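Topoisomerase I-like protein (Leishmania donovani, PDB 2B9S) probably relaxes supercoiled DNA as one subunit of a heterodimeric type IB topoisomerase that nicks and reseals one strand. Local coordinates at residues S84-E87 / Q93-I96; R250-K255 / A382-T387; I313-D318 / A345-F350. One frame throughout, in Å; residues are numbered along the deposited sequence.

Contact 1 (S84-E87 / Q93-I96); sequences SWRE and QHPI
The last turns of helix 75-89 meet the loop that folds back after it, so that Trp-85 and Arg-86 face Ile-96 and His-94. This helix-to-loop return belongs to the DNA-binding fragment of eukaryotic topoisomerase I. No hydrogen bond crosses between 84-87 and 93-96. The nearest CA atoms, of Arg-86 and Ile-96, are 8.0 Å apart; side chains of the helix reach the loop's side chains and one loop carbonyl.

Trp-85 supplies the apolar part. Its CG is anti to the backbone N (chi1 -169°), and the six-membered end of the indole extends toward the loop. There CZ3 of Trp-85 lies 4.0 Å from CG2 of Ile-96, the two side chains crossing at about a right angle. The indole is fixed from elsewhere: NE1 bonds to Glu-56 O, and Phe-81 meets the ring. Ile-96 is also packed on Phe-82 and Leu-89 of the same helix and on Tyr-45 and Phe-50, so Ile-96 is buried between the helix and the strands that carry Tyr-45 and Phe-50.

Arg-86 supplies the polar part. Its chain bends at chi2 and chi3, and its end comes nearer the loop. NE of Arg-86 comes to the edge of the His-94 ring, near its plane, 3.6 Å from NE2. The two planes are about 70° apart, so the groups do not stack. The stronger partner of NE is Asp-90, through a salt bridge.

The carbonyl of Ile-96 sits above the guanidinium. Ile-96 O lies 3.1 Å over the plane, toward the rim, and 3.3 Å from Arg-86 NH1, but the angle is too poor for a hydrogen bond. Ile-96 O also receives a weak hydrogen bond from His-94 NE2, 3.4 Å long.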
loop_
_atom_site.group_PDB
_atom_site.type_symbol
_atom_site.label_atom_id
_atom_site.label_comp_id
_atom_site.label_asym_id
_atom_site.label_seq_id
_atom_site.Cartn_x
_atom_site.Cartn_y
_atom_site.Cartn_z
ATOM N N SER D 84 -2.551 20.924 -15.849
ATOM C CA SER D 84 -3.554 19.959 -16.292
ATOM C C SER D 84 -4.800 20.637 -16.851
ATOM O O SER D 84 -5.283 20.256 -17.920
ATOM C CB SER D 84 -3.943 18.998 -15.163
ATOM O OG SER D 84 -2.916 18.051 -14.910
ATOM N N TRP D 85 -5.294 21.645 -16.133
ATOM C CA TRP D 85 -6.514 22.356 -16.494
ATOM C C TRP D 85 -6.363 23.133 -17.803
ATOM O O TRP D 85 -7.248 23.084 -18.662
ATOM C CB TRP D 85 -6.932 23.283 -15.352
ATOM C CG TRP D 85 -8.296 23.868 -15.491
ATOM C CD1 TRP D 85 -9.422 23.248 -15.982
ATOM C CD2 TRP D 85 -8.700 25.192 -15.114
ATOM N NE1 TRP D 85 -10.488 24.111 -15.947
ATOM C CE2 TRP D 85 -10.078 25.309 -15.420
ATOM C CE3 TRP D 85 -8.022 26.306 -14.574
ATOM C CZ2 TRP D 85 -10.803 26.485 -15.173
ATOM C CZ3 TRP D 85 -8.747 27.481 -14.344
ATOM C CH2 TRP D 85 -10.122 27.558 -14.635
ATOM N N ARG D 86 -5.241 23.841 -17.938
ATOM C CA ARG D 86 -4.833 24.538 -19.166
ATOM C C ARG D 86 -4.678 23.662 -20.414
ATOM O O ARG D 86 -4.922 24.138 -21.525
ATOM C CB ARG D 86 -3.510 25.284 -18.937
ATOM C CG ARG D 86 -3.611 26.568 -18.123
ATOM C CD ARG D 86 -4.330 27.704 -18.859
ATOM N NE ARG D 86 -3.680 28.064 -20.121
ATOM C CZ ARG D 86 -2.668 28.931 -20.260
ATOM N NH1 ARG D 86 -2.139 29.555 -19.216
ATOM N NH2 ARG D 86 -2.174 29.167 -21.462
ATOM N N GLU D 87 -4.231 22.412 -20.256
ATOM C CA GLU D 87 -4.182 21.461 -21.382
ATOM C C GLU D 87 -5.566 21.262 -22.000
ATOM O O GLU D 87 -5.693 21.050 -23.210
ATOM C CB GLU D 87 -3.714 20.087 -20.922
ATOM C CG GLU D 87 -2.239 19.882 -20.767
ATOM C CD GLU D 87 -1.924 18.432 -20.404
ATOM O OE1 GLU D 87 -1.147 18.210 -19.440
ATOM O OE2 GLU D 87 -2.490 17.521 -21.067
ATOM N N GLN D 93 -10.306 28.983 -27.465
ATOM C CA GLN D 93 -9.838 30.343 -27.168
ATOM C C GLN D 93 -10.376 30.773 -25.821
ATOM O O GLN D 93 -11.564 30.613 -25.552
ATOM C CB GLN D 93 -10.277 31.336 -28.280
ATOM N N HIS D 94 -9.506 31.299 -24.964
ATOM C CA HIS D 94 -9.901 31.694 -23.598
ATOM C C HIS D 94 -8.877 32.671 -23.044
ATOM O O HIS D 94 -7.735 32.745 -23.563
ATOM C CB HIS D 94 -9.979 30.478 -22.667
ATOM C CG HIS D 94 -8.643 29.884 -22.361
ATOM N ND1 HIS D 94 -8.043 28.942 -23.168
ATOM C CD2 HIS D 94 -7.776 30.124 -21.358
ATOM C CE1 HIS D 94 -6.860 28.628 -22.671
ATOM N NE2 HIS D 94 -6.673 29.333 -21.572
ATOM N N PRO D 95 -9.270 33.444 -21.998
ATOM C CA PRO D 95 -8.366 34.415 -21.406
ATOM C C PRO D 95 -7.558 33.961 -20.153
ATOM O O PRO D 95 -6.870 34.801 -19.552
ATOM C CB PRO D 95 -9.332 35.553 -21.035
ATOM C CG PRO D 95 -10.581 34.817 -20.598
ATOM C CD PRO D 95 -10.611 33.515 -21.377
ATOM N N ILE D 96 -7.633 32.676 -19.776
ATOM C CA ILE D 96 -7.016 32.163 -18.527
ATOM C C ILE D 96 -5.473 32.060 -18.616
ATOM O O ILE D 96 -4.927 31.241 -19.359
ATOM C CB ILE D 96 -7.630 30.778 -18.087
ATOM C CG1 ILE D 96 -9.169 30.729 -18.251
ATOM C CG2 ILE D 96 -7.187 30.388 -16.693
ATOM C CD1 ILE D 96 -9.979 31.621 -17.328
#

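Contact 2 (R250-K255 / A382-T387); sequences RKLKDK and AKVFRT. With VO4 (vanadate ion), chain F; nucleotides of chain C; nucleotides of chain A.
Leu-252 meets Val-384 and Phe-385 where helix 236-266 packs against the start of helix 384-400, in the catalytic core of this type IB topoisomerase. No hydrogen bond joins the two helices; apolar side chains make the contact. With chi1 at 175°, the Leu-252 side chain extends away from its own N, carrying both methyls to the other helix. CD2 of Leu-252 sits over the Phe-385 ring, 3.8 Å from the centroid and 10° off the normal, a CH-pi contact. CD1 of Leu-252 lies 3.8 Å from CZ of Phe-385, farther out on the ring. CD2 of Leu-252 also touches Val-384, 4.0 Å from its CG1 and near its carbonyl.

The polar interactions run to the nucleic acid and the vanadate. Lys-383 holds two phosphates. Its backbone N bonds OP1 of DC17 of chain C at 2.8 Å, and its bent chain carries NZ to OP1 of DT10 of chain A at 2.9 Å.

Arg-386 projects from the helix away from 250-255. Its NH2 gives a nearly straight bond to vanadate O1 (2.8 Å, 167°), with O1 near the guanidinium plane. NH2 also bonds Cys-427 O, and NE bonds Tyr-22 OH of the other protein chain.

The vanadium is bound to O3' of DT10 of chain A at 1.8 Å and to two atoms from elsewhere. Arg-386 thus grips a transition-state mimic at the nick and would probably help stabilise the phosphoryl-transfer state.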
loop_
_atom_site.group_PDB
_atom_site.type_symbol
_atom_site.label_atom_id
_atom_site.label_comp_id
_atom_site.label_asym_id
_atom_site.label_seq_id
_atom_site.Cartn_x
_atom_site.Cartn_y
_atom_site.Cartn_z
ATOM N N ARG D 250 8.703 -18.075 9.250
ATOM C CA ARG D 250 8.980 -19.196 10.166
ATOM C C ARG D 250 10.196 -20.018 9.737
ATOM O O ARG D 250 10.946 -20.510 10.595
ATOM C CB ARG D 250 7.770 -20.137 10.279
ATOM C CG ARG D 250 6.567 -19.541 10.970
ATOM C CD ARG D 250 5.384 -20.511 11.038
ATOM N NE ARG D 250 5.465 -21.422 12.190
ATOM C CZ ARG D 250 4.710 -22.510 12.372
ATOM N NH1 ARG D 250 3.783 -22.864 11.490
ATOM N NH2 ARG D 250 4.886 -23.258 13.453
ATOM N N LYS D 251 10.380 -20.192 8.426
ATOM C CA LYS D 251 11.550 -20.903 7.908
ATOM C C LYS D 251 12.812 -20.065 8.045
ATOM O O LYS D 251 13.913 -20.610 8.233
ATOM C CB LYS D 251 11.337 -21.343 6.477
ATOM N N LEU D 252 12.664 -18.741 7.961
ATOM C CA LEU D 252 13.777 -17.814 8.235
ATOM C C LEU D 252 14.240 -17.885 9.692
ATOM O O LEU D 252 15.434 -17.810 9.968
ATOM C CB LEU D 252 13.402 -16.368 7.870
ATOM C CG LEU D 252 14.389 -15.237 8.193
ATOM C CD1 LEU D 252 15.731 -15.436 7.488
ATOM C CD2 LEU D 252 13.774 -13.897 7.836
ATOM N N LYS D 253 13.292 -18.023 10.616
ATOM C CA LYS D 253 13.583 -18.163 12.052
ATOM C C LYS D 253 14.665 -19.204 12.337
ATOM O O LYS D 253 15.515 -19.018 13.218
ATOM C CB LYS D 253 12.300 -18.531 12.796
ATOM C CG LYS D 253 12.427 -18.617 14.301
ATOM C CD LYS D 253 11.303 -19.469 14.843
ATOM C CE LYS D 253 11.648 -20.050 16.182
ATOM N NZ LYS D 253 10.889 -21.328 16.341
ATOM N N ASP D 254 14.623 -20.293 11.576
ATOM C CA ASP D 254 15.580 -21.376 11.692
ATOM C C ASP D 254 16.866 -21.147 10.903
ATOM O O ASP D 254 17.879 -21.785 11.192
ATOM C CB ASP D 254 14.930 -22.709 11.279
ATOM C CG ASP D 254 13.801 -23.128 12.225
ATOM O OD1 ASP D 254 13.998 -23.102 13.471
ATOM O OD2 ASP D 254 12.711 -23.483 11.712
ATOM N N LYS D 255 16.840 -20.253 9.915
ATOM C CA LYS D 255 18.040 -19.970 9.125
ATOM C C LYS D 255 18.773 -18.708 9.621
ATOM O O LYS D 255 19.907 -18.436 9.239
ATOM C CB LYS D 255 17.705 -19.898 7.629
ATOM N N ALA D 382 14.378 -9.519 1.304
ATOM C CA ALA D 382 14.455 -8.600 2.437
ATOM C C ALA D 382 13.151 -8.342 3.185
ATOM O O ALA D 382 13.190 -8.030 4.386
ATOM C CB ALA D 382 15.116 -7.268 2.027
ATOM N N LYS D 383 12.010 -8.437 2.495
ATOM C CA LYS D 383 10.728 -8.074 3.116
ATOM C C LYS D 383 10.364 -9.113 4.158
ATOM O O LYS D 383 9.658 -8.819 5.121
ATOM C CB LYS D 383 9.605 -7.867 2.084
ATOM C CG LYS D 383 9.009 -9.154 1.472
ATOM C CD LYS D 383 7.900 -8.854 0.449
ATOM C CE LYS D 383 6.551 -8.588 1.129
ATOM N NZ LYS D 383 5.960 -9.817 1.805
ATOM N N VAL D 384 10.889 -10.325 3.964
ATOM C CA VAL D 384 10.629 -11.474 4.844
ATOM C C VAL D 384 11.163 -11.246 6.269
ATOM O O VAL D 384 10.546 -11.703 7.242
ATOM C CB VAL D 384 11.180 -12.821 4.225
ATOM C CG1 VAL D 384 10.871 -14.021 5.130
ATOM C CG2 VAL D 384 10.604 -13.057 2.847
ATOM N N PHE D 385 12.293 -10.538 6.391
ATOM C CA PHE D 385 12.857 -10.191 7.706
ATOM C C PHE D 385 11.934 -9.296 8.502
ATOM O O PHE D 385 11.975 -9.241 9.743
ATOM C CB PHE D 385 14.204 -9.486 7.550
ATOM C CG PHE D 385 15.355 -10.420 7.310
ATOM C CD1 PHE D 385 15.691 -10.807 6.018
ATOM C CD2 PHE D 385 16.100 -10.917 8.389
ATOM C CE1 PHE D 385 16.771 -11.673 5.790
ATOM C CE2 PHE D 385 17.177 -11.784 8.183
ATOM C CZ PHE D 385 17.515 -12.172 6.887
ATOM N N ARG D 386 11.101 -8.573 7.778
ATOM C CA ARG D 386 10.215 -7.609 8.390
ATOM C C ARG D 386 9.001 -8.344 8.990
ATOM O O ARG D 386 8.579 -8.054 10.118
ATOM C CB ARG D 386 9.823 -6.573 7.331
ATOM C CG ARG D 386 9.563 -5.225 7.858
ATOM C CD ARG D 386 9.316 -4.238 6.695
ATOM N NE ARG D 386 8.344 -3.237 7.104
ATOM C CZ ARG D 386 8.627 -2.174 7.840
ATOM N NH1 ARG D 386 9.872 -1.941 8.246
ATOM N NH2 ARG D 386 7.667 -1.317 8.138
ATOM N N THR D 387 8.457 -9.284 8.211
ATOM C CA THR D 387 7.442 -10.244 8.667
ATOM C C THR D 387 7.959 -11.088 9.838
ATOM O O THR D 387 7.244 -11.294 10.826
ATOM C CB THR D 387 7.034 -11.220 7.524
ATOM O OG1 THR D 387 6.691 -10.476 6.355
ATOM C CG2 THR D 387 5.848 -12.088 7.932
HETATM V V VO4 F . 4.966 -2.172 5.243
HETATM O O1 VO4 F . 5.180 -1.572 6.860
HETATM O O2 VO4 F . 6.308 -2.306 4.106
ATOM P P DC C 17 11.907 -7.350 -1.317
ATOM O OP1 DC C 17 11.792 -8.390 -0.265
ATOM O OP2 DC C 17 13.163 -6.621 -1.458
ATOM O "O5'" DC C 17 11.600 -8.086 -2.677
ATOM C "C5'" DC C 17 10.495 -8.953 -2.861
ATOM C "C4'" DC C 17 10.472 -9.258 -4.341
ATOM O "O4'" DC C 17 9.972 -8.100 -5.056
ATOM C "C3'" DC C 17 11.839 -9.555 -4.964
ATOM O "O3'" DC C 17 11.680 -10.709 -5.755
ATOM C "C2'" DC C 17 12.091 -8.382 -5.897
ATOM C "C1'" DC C 17 10.657 -8.041 -6.306
ATOM N N1 DC C 17 10.482 -6.689 -6.935
ATOM C C2 DC C 17 9.515 -6.526 -7.927
ATOM O O2 DC C 17 8.826 -7.520 -8.266
ATOM N N3 DC C 17 9.357 -5.295 -8.496
ATOM C C4 DC C 17 10.125 -4.266 -8.114
ATOM N N4 DC C 17 9.925 -3.104 -8.739
ATOM C C5 DC C 17 11.129 -4.393 -7.110
ATOM C C6 DC C 17 11.266 -5.607 -6.544
ATOM P P DT A 10 2.764 -8.166 2.772
ATOM O OP1 DT A 10 3.972 -8.586 3.474
ATOM O OP2 DT A 10 1.395 -8.586 3.176
ATOM O "O5'" DT A 10 2.722 -6.568 2.801
ATOM C "C5'" DT A 10 3.922 -5.769 2.835
ATOM C "C4'" DT A 10 3.564 -4.306 2.941
ATOM O "O4'" DT A 10 2.704 -3.889 1.854
ATOM C "C3'" DT A 10 2.771 -3.912 4.189
ATOM O "O3'" DT A 10 3.381 -2.775 4.720
ATOM C "C2'" DT A 10 1.366 -3.547 3.726
ATOM C "C1'" DT A 10 1.723 -2.978 2.368
ATOM N N1 DT A 10 0.632 -2.903 1.373
ATOM C C2 DT A 10 0.451 -1.711 0.689
ATOM O O2 DT A 10 1.115 -0.714 0.888
ATOM N N3 DT A 10 -0.557 -1.728 -0.240
ATOM C C4 DT A 10 -1.392 -2.799 -0.550
ATOM O O4 DT A 10 -2.261 -2.688 -1.421
ATOM C C5 DT A 10 -1.168 -4.008 0.206
ATOM C C7 DT A 10 -2.088 -5.200 0.063
ATOM C C6 DT A 10 -0.165 -4.015 1.113
#

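Contact 3 (I313-D318 / A345-F350); sequences IQLMPD and ALLQRF
Leu-315 and Ile-313 both point their side chains from a strand toward helix 341-351, and both meet Leu-347, Leu-315 also reaching Gln-348. Leu-315 splits its two methyls between neighbouring helix residues. CD2 of Leu-315 lies 3.6 Å from CG of Gln-348 and 4.0 Å from Gln-348 CA, close to the helix backbone. CD1 of Leu-315 meets CB of Leu-347 at 4.2 Å. Gln-348 takes part through its aliphatic carbons, and its chain runs on extended beyond CG.

Ile-313 meets the end of Leu-347. Its CG1 stands between the backbone N and carbonyl carbon (chi1 72°), and CD1 extends from there to touch CD2 of Leu-347 at 4.0 Å. The two side chains cross obliquely, end against end.

Strand 313-315 is an edge of the antiparallel sheet formed with strands 320-326 and 332-338. Helix 341-351 packs against this small sheet in the catalytic core. The axes of strand and helix segments approach to 10.0 Å, at 116° between their directions. Leu-347 also touches Val-321 of the neighbouring strand.

Elsewhere on the helix, Leu-346 and Phe-350 pack on Val-279 of helix 272-287. Leu-315 is further flanked by Tyr-344 and Thr-351, one on each side of Leu-347 along the helix.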
loop_
_atom_site.group_PDB
_atom_site.type_symbol
_atom_site.label_atom_id
_atom_site.label_comp_id
_atom_site.label_asym_id
_atom_site.label_seq_id
_atom_site.Cartn_x
_atom_site.Cartn_y
_atom_site.Cartn_z
ATOM N N ILE D 313 22.232 9.416 8.264
ATOM C CA ILE D 313 22.841 8.928 9.509
ATOM C C ILE D 313 23.819 9.936 10.125
ATOM O O ILE D 313 24.436 10.743 9.436
ATOM C CB ILE D 313 23.512 7.521 9.367
ATOM C CG1 ILE D 313 24.809 7.598 8.549
ATOM C CG2 ILE D 313 22.500 6.448 8.836
ATOM C CD1 ILE D 313 25.620 6.295 8.550
ATOM N N GLN D 314 23.944 9.871 11.445
ATOM C CA GLN D 314 24.841 10.729 12.191
ATOM C C GLN D 314 25.556 9.841 13.211
ATOM O O GLN D 314 24.909 9.127 13.976
ATOM C CB GLN D 314 24.030 11.826 12.868
ATOM C CG GLN D 314 24.817 12.943 13.474
ATOM C CD GLN D 314 23.908 13.978 14.104
ATOM O OE1 GLN D 314 22.742 14.108 13.719
ATOM N NE2 GLN D 314 24.430 14.718 15.083
ATOM N N LEU D 315 26.890 9.859 13.174
ATOM C CA LEU D 315 27.724 9.043 14.064
ATOM C C LEU D 315 27.980 9.748 15.403
ATOM O O LEU D 315 28.649 10.783 15.450
ATOM C CB LEU D 315 29.048 8.658 13.371
ATOM C CG LEU D 315 29.219 7.396 12.493
ATOM C CD1 LEU D 315 27.928 6.769 11.990
ATOM C CD2 LEU D 315 30.160 7.674 11.330
ATOM N N MET D 316 27.429 9.168 16.470
ATOM C CA MET D 316 27.483 9.699 17.836
ATOM C C MET D 316 28.558 8.975 18.669
ATOM O O MET D 316 29.053 7.924 18.244
ATOM C CB MET D 316 26.116 9.529 18.525
ATOM C CG MET D 316 24.903 9.853 17.655
ATOM S SD MET D 316 24.787 11.582 17.209
ATOM C CE MET D 316 24.176 12.267 18.751
ATOM N N PRO D 317 28.894 9.522 19.867
ATOM C CA PRO D 317 30.008 9.059 20.711
ATOM C C PRO D 317 30.122 7.555 20.975
ATOM O O PRO D 317 31.144 6.963 20.600
ATOM C CB PRO D 317 29.810 9.837 22.017
ATOM C CG PRO D 317 29.185 11.097 21.578
ATOM C CD PRO D 317 28.219 10.678 20.494
ATOM N N ASP D 318 29.117 6.928 21.581
ATOM C CA ASP D 318 29.333 5.558 22.095
ATOM C C ASP D 318 28.768 4.429 21.219
ATOM O O ASP D 318 27.901 3.660 21.652
ATOM C CB ASP D 318 28.872 5.439 23.556
ATOM C CG ASP D 318 29.601 6.417 24.481
ATOM O OD1 ASP D 318 30.842 6.303 24.621
ATOM O OD2 ASP D 318 28.931 7.302 25.069
ATOM N N ALA D 345 32.469 1.227 12.794
ATOM C CA ALA D 345 33.720 1.523 12.088
ATOM C C ALA D 345 33.607 1.452 10.555
ATOM O O ALA D 345 34.218 2.257 9.838
ATOM C CB ALA D 345 34.813 0.591 12.568
ATOM N N LEU D 346 32.875 0.451 10.065
ATOM C CA LEU D 346 32.510 0.322 8.654
ATOM C C LEU D 346 31.726 1.549 8.149
ATOM O O LEU D 346 32.029 2.070 7.091
ATOM C CB LEU D 346 31.704 -0.956 8.437
ATOM C CG LEU D 346 32.460 -2.285 8.302
ATOM C CD1 LEU D 346 31.513 -3.480 8.250
ATOM C CD2 LEU D 346 33.386 -2.293 7.101
ATOM N N LEU D 347 30.751 2.016 8.930
ATOM C CA LEU D 347 29.998 3.231 8.644
ATOM C C LEU D 347 30.857 4.502 8.558
ATOM O O LEU D 347 30.532 5.414 7.784
ATOM C CB LEU D 347 28.879 3.425 9.681
ATOM C CG LEU D 347 27.680 2.465 9.619
ATOM C CD1 LEU D 347 26.687 2.736 10.760
ATOM C CD2 LEU D 347 26.981 2.501 8.233
ATOM N N GLN D 348 31.925 4.575 9.358
ATOM C CA GLN D 348 32.885 5.678 9.252
ATOM C C GLN D 348 33.619 5.600 7.911
ATOM O O GLN D 348 33.843 6.604 7.270
ATOM C CB GLN D 348 33.891 5.665 10.415
ATOM C CG GLN D 348 33.277 5.906 11.810
ATOM C CD GLN D 348 34.294 5.739 12.927
ATOM O OE1 GLN D 348 34.977 4.713 13.020
ATOM N NE2 GLN D 348 34.413 6.759 13.774
ATOM N N ARG D 349 33.989 4.395 7.506
ATOM C CA ARG D 349 34.595 4.155 6.217
ATOM C C ARG D 349 33.641 4.555 5.080
ATOM O O ARG D 349 34.054 5.204 4.102
ATOM C CB ARG D 349 35.007 2.679 6.089
ATOM C CG ARG D 349 36.058 2.420 5.020
ATOM C CD ARG D 349 36.597 0.979 5.065
ATOM N NE ARG D 349 36.054 0.113 3.997
ATOM C CZ ARG D 349 36.027 -1.223 4.058
ATOM N NH1 ARG D 349 36.500 -1.849 5.139
ATOM N NH2 ARG D 349 35.528 -1.937 3.049
ATOM N N PHE D 350 32.368 4.176 5.224
ATOM C CA PHE D 350 31.369 4.348 4.171
ATOM C C PHE D 350 30.968 5.800 3.962
ATOM O O PHE D 350 30.321 6.107 2.968
ATOM C CB PHE D 350 30.097 3.523 4.457
ATOM C CG PHE D 350 30.297 2.034 4.417
ATOM C CD1 PHE D 350 31.471 1.472 3.910
ATOM C CD2 PHE D 350 29.290 1.182 4.876
ATOM C CE1 PHE D 350 31.643 0.099 3.888
ATOM C CE2 PHE D 350 29.448 -0.199 4.838
ATOM C CZ PHE D 350 30.619 -0.745 4.345
#

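Contact 2 is the one at the active site. Through Arg-386 it reaches the vanadate ion, which Arg-290 and His-429 also bind. Contact 1 lies in the DNA-binding fragment, on the opposite side of the chain's centre from contact 2, with centres 54 Å apart. Its nearest atom is about 13 Å from the bound DNA. Contact 3 shares the catalytic core with contact 2. Its two segments fall between those of contact 2 along the chain, and the centres are 27 Å apart. Its nearest atom is about 16 Å from the DNA. No two contacts touch, and contacts 1 and 3 are 53 Å apart between centres.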